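Local coordinates for cellulase (Bacteroides salanitronis, PDB 6WQY), which is a broad-specificity GH5_4 endoglucanase, this chain being its TIM-barrel catalytic domain, which probably cleaves beta-1,4 linkages inside cellulose and related polysaccharides, at residues A[255-260]-A[264-269]; A[270-275]-A[321-326]. One frame throughout, in Å; residues are numbered along the deposited sequence. Where two conformers were deposited one is given.

Contact 1. Residues A[255-260]-A[264-269]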
ATOM      1  N   PRO A 255      12.882 -11.568   0.435  1.00 10.17           N
ATOM      2  CA  PRO A 255      13.162 -11.933  -0.962  1.00 10.76           C
ATOM      3  C   PRO A 255      11.896 -12.523  -1.582  1.00 10.29           C
ATOM      4  O   PRO A 255      11.348 -13.498  -1.032  1.00 11.02           O
ATOM      5  CB  PRO A 255      14.273 -12.975  -0.832  1.00 10.46           C
ATOM      6  CG  PRO A 255      14.023 -13.628   0.505  1.00 11.92           C
ATOM      7  CD  PRO A 255      13.220 -12.671   1.355  1.00 10.64           C
ATOM      8  N   ILE A 256      11.425 -11.962  -2.698  1.00 10.39           N
ATOM      9  CA  ILE A 256      10.146 -12.377  -3.262  1.00 10.60           C
ATOM     10  C   ILE A 256      10.120 -13.857  -3.611  1.00 12.60           C
ATOM     11  O   ILE A 256       9.061 -14.493  -3.545  1.00 12.42           O
ATOM     12  CB  ILE A 256       9.766 -11.474  -4.453  1.00 11.62           C
ATOM     13  CG1 ILE A 256       8.348 -11.766  -4.947  1.00 11.83           C
ATOM     14  CG2 ILE A 256      10.762 -11.613  -5.583  1.00 12.83           C
ATOM     15  CD1 ILE A 256       7.256 -11.394  -3.977  1.00 11.88           C
ATOM     16  N   ASP A 257      11.253 -14.443  -4.004  1.00 12.10           N
ATOM     17  CA  ASP A 257      11.228 -15.870  -4.297  1.00 14.85           C
ATOM     18  C   ASP A 257      10.760 -16.676  -3.092  1.00 13.26           C
ATOM     19  O   ASP A 257      10.104 -17.711  -3.261  1.00 16.33           O
ATOM     20  CB  ASP A 257      12.612 -16.352  -4.745  1.00 21.12           C
ATOM     21  CG  ASP A 257      12.949 -15.931  -6.167  1.00 18.06           C
ATOM     22  OD1 ASP A 257      12.084 -15.334  -6.849  1.00 21.23           O
ATOM     23  OD2 ASP A 257      14.092 -16.192  -6.601  1.00 22.87           O
ATOM     24  N   TYR A 258      11.093 -16.226  -1.883  1.00 12.36           N
ATOM     25  CA  TYR A 258      10.625 -16.882  -0.661  1.00 12.79           C
ATOM     26  C   TYR A 258       9.201 -16.444  -0.299  1.00 11.67           C
ATOM     27  O   TYR A 258       8.322 -17.278  -0.035  1.00 12.48           O
ATOM     28  CB  TYR A 258      11.589 -16.602   0.509  1.00 12.47           C
ATOM     29  CG  TYR A 258      11.009 -17.090   1.823  1.00 12.19           C
ATOM     30  CD1 TYR A 258      10.830 -18.444   2.055  1.00 12.49           C
ATOM     31  CD2 TYR A 258      10.597 -16.202   2.807  1.00 11.43           C
ATOM     32  CE1 TYR A 258      10.252 -18.897   3.219  1.00 12.88           C
ATOM     33  CE2 TYR A 258      10.030 -16.650   3.989  1.00 12.26           C
ATOM     34  CZ  TYR A 258       9.850 -18.003   4.185  1.00 11.99           C
ATOM     35  OH  TYR A 258       9.266 -18.445   5.349  1.00 13.17           O
ATOM     36  N   THR A 259       8.942 -15.138  -0.291  1.00 10.80           N
ATOM     37  CA  THR A 259       7.677 -14.674   0.265  1.00 10.24           C
ATOM     38  C   THR A 259       6.487 -15.040  -0.609  1.00 11.59           C
ATOM     39  O   THR A 259       5.398 -15.259  -0.072  1.00 11.65           O
ATOM     40  CB  THR A 259       7.720 -13.172   0.549  1.00 10.20           C
ATOM     41  OG1 THR A 259       8.033 -12.487  -0.666  1.00 10.04           O
ATOM     42  CG2 THR A 259       8.739 -12.841   1.625  1.00 11.52           C
ATOM     43  N   GLU A 260       6.649 -15.108  -1.931  1.00 11.35           N
ATOM     44  CA  GLU A 260       5.563 -15.543  -2.796  1.00 12.11           C
ATOM     45  C   GLU A 260       5.711 -16.997  -3.243  1.00 13.75           C
ATOM     46  O   GLU A 260       4.755 -17.565  -3.779  1.00 15.93           O
ATOM     47  CB  GLU A 260       5.421 -14.623  -4.015  1.00 12.85           C
ATOM     48  CG  GLU A 260       4.165 -14.912  -4.821  1.00 15.16           C
ATOM     49  CD  GLU A 260       3.717 -13.752  -5.678  1.00 41.36           C
ATOM     50  OE1 GLU A 260       4.581 -13.106  -6.280  1.00 19.50           O
ATOM     51  OE2 GLU A 260       2.498 -13.489  -5.742  1.00 32.71           O
ATOM     52  N   ASN A 264       8.151 -22.914  -5.725  1.00 22.34           N
ATOM     53  CA  ASN A 264       7.915 -23.908  -4.676  1.00 21.12           C
ATOM     54  C   ASN A 264       9.186 -24.677  -4.313  1.00 20.99           C
ATOM     55  O   ASN A 264       9.181 -25.902  -4.170  1.00 23.12           O
ATOM     56  CB  ASN A 264       6.775 -24.862  -5.054  1.00 30.13           C
ATOM     57  CG  ASN A 264       6.176 -25.560  -3.849  1.00 25.09           C
ATOM     58  OD1 ASN A 264       6.087 -24.991  -2.762  1.00 38.29           O
ATOM     59  ND2 ASN A 264       5.768 -26.813  -4.035  1.00 38.16           N
ATOM     60  N   ILE A 265      10.282 -23.945  -4.141  1.00 22.23           N
ATOM     61  CA  ILE A 265      11.551 -24.548  -3.774  1.00 24.18           C
ATOM     62  C   ILE A 265      12.170 -23.947  -2.510  1.00 18.85           C
ATOM     63  O   ILE A 265      13.012 -24.607  -1.888  1.00 21.03           O
ATOM     64  CB  ILE A 265      12.567 -24.497  -4.932  1.00 30.43           C
ATOM     65  CG1 ILE A 265      12.725 -23.050  -5.400  1.00 29.24           C
ATOM     66  CG2 ILE A 265      12.124 -25.406  -6.072  1.00 34.65           C
ATOM     67  CD1 ILE A 265      13.746 -22.856  -6.487  1.00 45.10           C
ATOM     68  N   TYR A 266      11.806 -22.731  -2.121  1.00 17.33           N
ATOM     69  CA  TYR A 266      12.416 -22.073  -0.961  1.00 15.43           C
ATOM     70  C   TYR A 266      11.396 -22.087   0.168  1.00 15.08           C
ATOM     71  O   TYR A 266      10.455 -21.291   0.174  1.00 16.90           O
ATOM     72  CB  TYR A 266      12.813 -20.644  -1.299  1.00 15.64           C
ATOM     73  CG  TYR A 266      13.755 -20.532  -2.468  1.00 17.24           C
ATOM     74  CD1 TYR A 266      14.908 -21.298  -2.537  1.00 19.27           C
ATOM     75  CD2 TYR A 266      13.486 -19.655  -3.507  1.00 23.06           C
ATOM     76  CE1 TYR A 266      15.771 -21.191  -3.612  1.00 21.71           C
ATOM     77  CE2 TYR A 266      14.340 -19.541  -4.585  1.00 30.45           C
ATOM     78  CZ  TYR A 266      15.481 -20.311  -4.631  1.00 25.34           C
ATOM     79  OH  TYR A 266      16.332 -20.193  -5.706  1.00 30.39           O
ATOM     80  N   SER A 267      11.607 -22.971   1.141  1.00 15.28           N
ATOM     81  CA  SER A 267      10.662 -23.169   2.228  1.00 15.61           C
ATOM     82  C   SER A 267      11.162 -22.654   3.572  1.00 13.99           C
ATOM     83  O   SER A 267      10.417 -22.720   4.552  1.00 15.08           O
ATOM     84  CB  SER A 267      10.315 -24.657   2.358  1.00 17.60           C
ATOM     85  OG  SER A 267      11.487 -25.431   2.587  1.00 17.08           O
ATOM     86  N   GLN A 268      12.392 -22.151   3.647  1.00 13.62           N
ATOM     87  CA  GLN A 268      12.971 -21.666   4.900  1.00 13.57           C
ATOM     88  C   GLN A 268      13.630 -20.311   4.676  1.00 11.96           C
ATOM     89  O   GLN A 268      13.893 -19.905   3.539  1.00 13.91           O
ATOM     90  CB  GLN A 268      13.969 -22.684   5.475  1.00 14.04           C
ATOM     91  CG  GLN A 268      13.352 -24.063   5.607  1.00 14.91           C
ATOM     92  CD  GLN A 268      14.210 -25.054   6.382  1.00 15.48           C
ATOM     93  OE1 GLN A 268      15.356 -24.768   6.753  1.00 16.60           O
ATOM     94  NE2 GLN A 268      13.656 -26.228   6.621  1.00 15.08           N
ATOM     95  N   TRP A 269      13.866 -19.595   5.776  1.00 11.61           N
ATOM     96  CA  TRP A 269      14.360 -18.230   5.729  1.00 11.20           C
ATOM     97  C   TRP A 269      15.131 -17.914   7.002  1.00 10.66           C
ATOM     98  O   TRP A 269      14.809 -18.418   8.078  1.00 11.91           O
ATOM     99  CB  TRP A 269      13.187 -17.237   5.601  1.00 10.75           C
ATOM    100  CG  TRP A 269      13.605 -15.818   5.488  1.00 10.69           C
ATOM    101  CD1 TRP A 269      13.958 -15.173   4.338  1.00  9.58           C
ATOM    102  CD2 TRP A 269      13.717 -14.853   6.549  1.00 10.25           C
ATOM    103  NE1 TRP A 269      14.297 -13.872   4.622  1.00 10.27           N
ATOM    104  CE2 TRP A 269      14.167 -13.650   5.965  1.00 10.28           C
ATOM    105  CE3 TRP A 269      13.475 -14.881   7.928  1.00 10.55           C
ATOM    106  CZ2 TRP A 269      14.370 -12.486   6.706  1.00 10.40           C
ATOM    107  CZ3 TRP A 269      13.684 -13.726   8.654  1.00 11.52           C
ATOM    108  CH2 TRP A 269      14.119 -12.544   8.041  1.00 11.14           C
TER
HETATM  109  O   HOH W   1      10.096 -21.170  -3.628  1.00 20.11           O
HETATM  110  O   HOH W   2      15.359 -18.272  -7.675  1.00 32.73           O
HETATM  111  O   HOH W   3       8.292 -20.986   4.976  1.00 13.85           O

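Contact 2. Residues A[270-275]-A[321-326]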
ATOM      1  N   GLY A 270      16.146 -17.070   6.873  1.00 11.84           N
ATOM      2  CA  GLY A 270      16.846 -16.544   8.024  1.00 11.21           C
ATOM      3  C   GLY A 270      18.027 -17.382   8.465  1.00 12.09           C
ATOM      4  O   GLY A 270      18.433 -18.346   7.818  1.00 12.74           O
ATOM      5  N   HIS A 271      18.568 -17.011   9.628  1.00 11.55           N
ATOM      6  CA  HIS A 271      19.841 -17.565  10.077  1.00 14.40           C
ATOM      7  C   HIS A 271      19.802 -19.078  10.233  1.00 11.74           C
ATOM      8  O   HIS A 271      20.836 -19.737  10.070  1.00 15.07           O
ATOM      9  CB  HIS A 271      20.243 -17.034  11.464  1.00 21.22           C
ATOM     10  CG  HIS A 271      20.387 -15.551  11.561  1.00 28.02           C
ATOM     11  ND1 HIS A 271      21.056 -14.796  10.624  1.00 28.46           N
ATOM     12  CD2 HIS A 271      19.980 -14.686  12.522  1.00 29.65           C
ATOM     13  CE1 HIS A 271      21.035 -13.527  10.992  1.00 24.74           C
ATOM     14  NE2 HIS A 271      20.387 -13.432  12.138  1.00 34.25           N
ATOM     15  N   THR A 272      18.665 -19.638  10.629  1.00 12.48           N
ATOM     16  CA  THR A 272      18.608 -21.066  10.923  1.00 12.56           C
ATOM     17  C   THR A 272      18.227 -21.907   9.712  1.00 13.77           C
ATOM     18  O   THR A 272      18.211 -23.137   9.812  1.00 16.09           O
ATOM     19  CB  THR A 272      17.646 -21.382  12.084  1.00 13.09           C
ATOM     20  OG1 THR A 272      16.295 -21.385  11.613  1.00 13.56           O
ATOM     21  CG2 THR A 272      17.814 -20.391  13.216  1.00 15.67           C
ATOM     22  N   ALA A 273      17.948 -21.279   8.577  1.00 13.41           N
ATOM     23  CA  ALA A 273      17.476 -22.011   7.413  1.00 14.46           C
ATOM     24  C   ALA A 273      18.543 -22.934   6.852  1.00 16.52           C
ATOM     25  O   ALA A 273      19.730 -22.607   6.839  1.00 17.59           O
ATOM     26  CB  ALA A 273      17.058 -21.016   6.335  1.00 15.84           C
ATOM     27  N   ASP A 274      18.103 -24.079   6.363  1.00 16.23           N
ATOM     28  CA  ASP A 274      18.984 -24.971   5.618  1.00 17.81           C
ATOM     29  C   ASP A 274      19.379 -24.283   4.320  1.00 17.92           C
ATOM     30  O   ASP A 274      18.500 -23.802   3.593  1.00 17.00           O
ATOM     31  CB  ASP A 274      18.228 -26.267   5.318  1.00 21.27           C
ATOM     32  CG  ASP A 274      19.080 -27.304   4.608  1.00 30.26           C
ATOM     33  OD1 ASP A 274      19.955 -26.926   3.801  1.00 34.07           O
ATOM     34  OD2 ASP A 274      18.868 -28.508   4.857  1.00 41.35           O
ATOM     35  N   PRO A 275      20.676 -24.202   3.992  1.00 20.55           N
ATOM     36  CA  PRO A 275      21.066 -23.471   2.775  1.00 23.73           C
ATOM     37  C   PRO A 275      20.439 -24.017   1.507  1.00 20.06           C
ATOM     38  O   PRO A 275      20.286 -23.273   0.533  1.00 25.81           O
ATOM     39  CB  PRO A 275      22.597 -23.606   2.747  1.00 27.94           C
ATOM     40  CG  PRO A 275      22.978 -23.876   4.157  1.00 32.38           C
ATOM     41  CD  PRO A 275      21.850 -24.686   4.744  1.00 23.09           C
ATOM     42  N   GLU A 321       6.119 -23.675   7.917  1.00 14.65           N
ATOM     43  CA  GLU A 321       5.275 -22.585   8.405  1.00 13.83           C
ATOM     44  C   GLU A 321       5.941 -21.843   9.561  1.00 13.43           C
ATOM     45  O   GLU A 321       5.749 -20.633   9.718  1.00 12.38           O
ATOM     46  CB  GLU A 321       3.894 -23.119   8.780  1.00 14.56           C
ATOM     47  CG  GLU A 321       2.860 -22.041   9.104  1.00 15.14           C
ATOM     48  CD  GLU A 321       2.424 -21.200   7.907  1.00 12.94           C
ATOM     49  OE1 GLU A 321       3.086 -21.215   6.842  1.00 13.68           O
ATOM     50  OE2 GLU A 321       1.405 -20.473   8.042  1.00 13.12           O
ATOM     51  N   SER A 322       6.722 -22.547  10.384  0.56 13.36           N
ATOM     52  CA  SER A 322       7.451 -21.879  11.455  0.56 13.28           C
ATOM     53  C   SER A 322       8.304 -20.744  10.902  0.56 12.43           C
ATOM     54  O   SER A 322       8.355 -19.653  11.477  0.56 12.72           O
ATOM     55  CB  SER A 322       8.344 -22.883  12.185  0.56 15.06           C
ATOM     56  OG  SER A 322       7.615 -24.027  12.583  0.56 13.81           O
ATOM     57  N   PHE A 323       8.991 -20.993   9.786  1.00 12.55           N
ATOM     58  CA  PHE A 323       9.833 -19.972   9.179  1.00 12.20           C
ATOM     59  C   PHE A 323       9.020 -18.794   8.666  1.00 10.41           C
ATOM     60  O   PHE A 323       9.485 -17.651   8.730  1.00 11.12           O
ATOM     61  CB  PHE A 323      10.661 -20.588   8.053  1.00 12.06           C
ATOM     62  CG  PHE A 323      11.766 -21.477   8.535  1.00 11.97           C
ATOM     63  CD1 PHE A 323      13.004 -20.945   8.871  1.00 12.41           C
ATOM     64  CD2 PHE A 323      11.564 -22.833   8.668  1.00 15.11           C
ATOM     65  CE1 PHE A 323      14.020 -21.749   9.312  1.00 15.40           C
ATOM     66  CE2 PHE A 323      12.584 -23.648   9.117  1.00 15.87           C
ATOM     67  CZ  PHE A 323      13.810 -23.097   9.438  1.00 16.43           C
ATOM     68  N   ARG A 324       7.824 -19.055   8.124  1.00 10.68           N
ATOM     69  CA  ARG A 324       6.964 -17.973   7.662  1.00 10.33           C
ATOM     70  C   ARG A 324       6.563 -17.060   8.815  1.00 10.74           C
ATOM     71  O   ARG A 324       6.583 -15.829   8.694  1.00 10.86           O
ATOM     72  CB  ARG A 324       5.709 -18.544   7.001  1.00 11.34           C
ATOM     73  CG  ARG A 324       4.732 -17.472   6.566  1.00 11.06           C
ATOM     74  CD  ARG A 324       3.303 -17.905   6.684  1.00 12.00           C
ATOM     75  NE  ARG A 324       2.382 -16.936   6.103  1.00 10.65           N
ATOM     76  CZ  ARG A 324       1.059 -17.068   6.130  1.00 10.75           C
ATOM     77  NH1 ARG A 324       0.498 -18.102   6.728  1.00 11.92           N
ATOM     78  NH2 ARG A 324       0.301 -16.146   5.556  1.00 11.03           N
ATOM     79  N   LEU A 325       6.171 -17.648   9.948  1.00 10.92           N
ATOM     80  CA  LEU A 325       5.783 -16.835  11.093  1.00 11.16           C
ATOM     81  C   LEU A 325       6.971 -16.055  11.624  1.00 11.17           C
ATOM     82  O   LEU A 325       6.836 -14.893  12.009  1.00 12.13           O
ATOM     83  CB  LEU A 325       5.133 -17.684  12.179  1.00 11.13           C
ATOM     84  CG  LEU A 325       3.662 -17.983  11.922  1.00 13.29           C
ATOM     85  CD1 LEU A 325       3.440 -18.905  10.740  1.00 18.07           C
ATOM     86  CD2 LEU A 325       3.005 -18.557  13.170  1.00 19.27           C
ATOM     87  N   TYR A 326       8.152 -16.684  11.659  1.00 11.01           N
ATOM     88  CA  TYR A 326       9.362 -15.970  12.053  1.00 11.08           C
ATOM     89  C   TYR A 326       9.631 -14.788  11.124  1.00 10.18           C
ATOM     90  O   TYR A 326       9.889 -13.676  11.593  1.00 10.73           O
ATOM     91  CB  TYR A 326      10.554 -16.935  12.115  1.00 11.11           C
ATOM     92  CG  TYR A 326      11.881 -16.223  12.265  1.00 11.18           C
ATOM     93  CD1 TYR A 326      12.114 -15.356  13.324  1.00 11.16           C
ATOM     94  CD2 TYR A 326      12.889 -16.396  11.334  1.00 11.59           C
ATOM     95  CE1 TYR A 326      13.310 -14.685  13.449  1.00 12.18           C
ATOM     96  CE2 TYR A 326      14.090 -15.727  11.442  1.00 11.27           C
ATOM     97  CZ  TYR A 326      14.295 -14.870  12.507  1.00 11.37           C
ATOM     98  OH  TYR A 326      15.489 -14.193  12.646  1.00 12.68           O
TER

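Contact 1. Residues A[255-260]-A[264-269]
Tyr258 pushes its ring out of the short helix 256-259 into the curve that the returning chain makes at 266-269, and this is the main bump of the contact. With CG anti to the backbone N (chi1 171°), the phenol points at that curve. Trp269 CB sits over one face of the ring in a CH-pi contact, 3.8 Å from the centroid of the Tyr258 ring. At the ring's edge the wall is backbone: Tyr266 O is 3.4 Å from Tyr258 CD1, and Ser267 C follows it. The indole's five-membered ring is tilted 21° from the phenol but slid aside, so the two barely overlap. That shift brings the indole to Pro255, the N-cap residue behind a cis peptide bond, whose CD meets Trp269 NE1 at 3.6 Å. The N-H itself is hydrogen-bonded to Gly282 O, which holds that edge of the indole. Toward the surface, Asp257 and Tyr266 run side by side, Asp257 CB touching the ring edge 3.6 Å from Tyr266 CE2. No direct hydrogen bond crosses; waters bridge instead. One donates to Asp257 OD2 and also bonds Tyr266 OH, while another accepts from Tyr258 OH and donates to Ser267 O. All this follows barrel strand 246-251: Trp269 rests on Val287 of helix 284-299 and Tyr258 on Phe323 of helix 318-337.

Contact 2. Residues A[270-275]-A[321-326]
A type I beta turn, Gly270 to Ala273, in the long connection between barrel strand 246-251 and helix 284-299, leans here on helix 318-337, which comes after the next barrel strand, 305-310. Two aromatic side chains one helical turn apart, Phe323 and Tyr326, meet it. Phe323 makes the closest approach: its CE1 lies 3.3 Å from Thr272 OG1, with the hydroxyl coming obliquely to the ring, and CZ of the same ring is a little farther off. Ala273 adds an apolar touch, its CB 4.3 Å from Phe323 CE1. The phenyl gets there because its CG is anti to the carbonyl carbon (chi1 -73°), which sends the ring out toward the turn. At the start of the turn Gly270 CA faces the edge of the Tyr326 ring, near its plane, 4.5 Å from Tyr326 CE2. Gly270 has a positive phi of 90°, a backbone shape in which a CB would press on the carbonyl O of Trp269 as well as on Tyr326 CE2; with no side chain it lets that ring edge come alongside. The turn is closed by its own bond, Ala273 N to Gly270 O at 3.1 Å. The salt bridge between Arg324 and Glu321 lies within the helix and does not cross to the turn. The polar ties of the turn itself lead to a third element: Glu284 OE2 accepts from both Tyr326 OH and His271 N, and Asp283 OD1 takes the Gly270 N-H. With no hydrogen bond passing directly between them, turn and helix meet by van der Waals contact, and the carboxylate of Glu284, bonded to His271 N and Tyr326 OH, links them indirectly.

In the fold
Contact 2 continues the chain where contact 1 stops, since Trp269 is followed directly by Gly270, and their centres are 10 Å apart. Gln268 OE1 probably accepts a hydrogen bond from Asp274 N, 2.9 Å away, tying the strip 264-269 to the residue just after the turn. Helix 318-337 serves both: Trp269 O packs 3.2 Å from Phe323 CD1, and Tyr258 OH lies 3.2 Å from Arg324 N. The Trp269 indole also meets the Tyr326 ring, with planes at about 50°. Both contacts are peripheral, about 21 and 26 Å from the centre of the chain to their own centres, and away from the magnesium-binding Glu95.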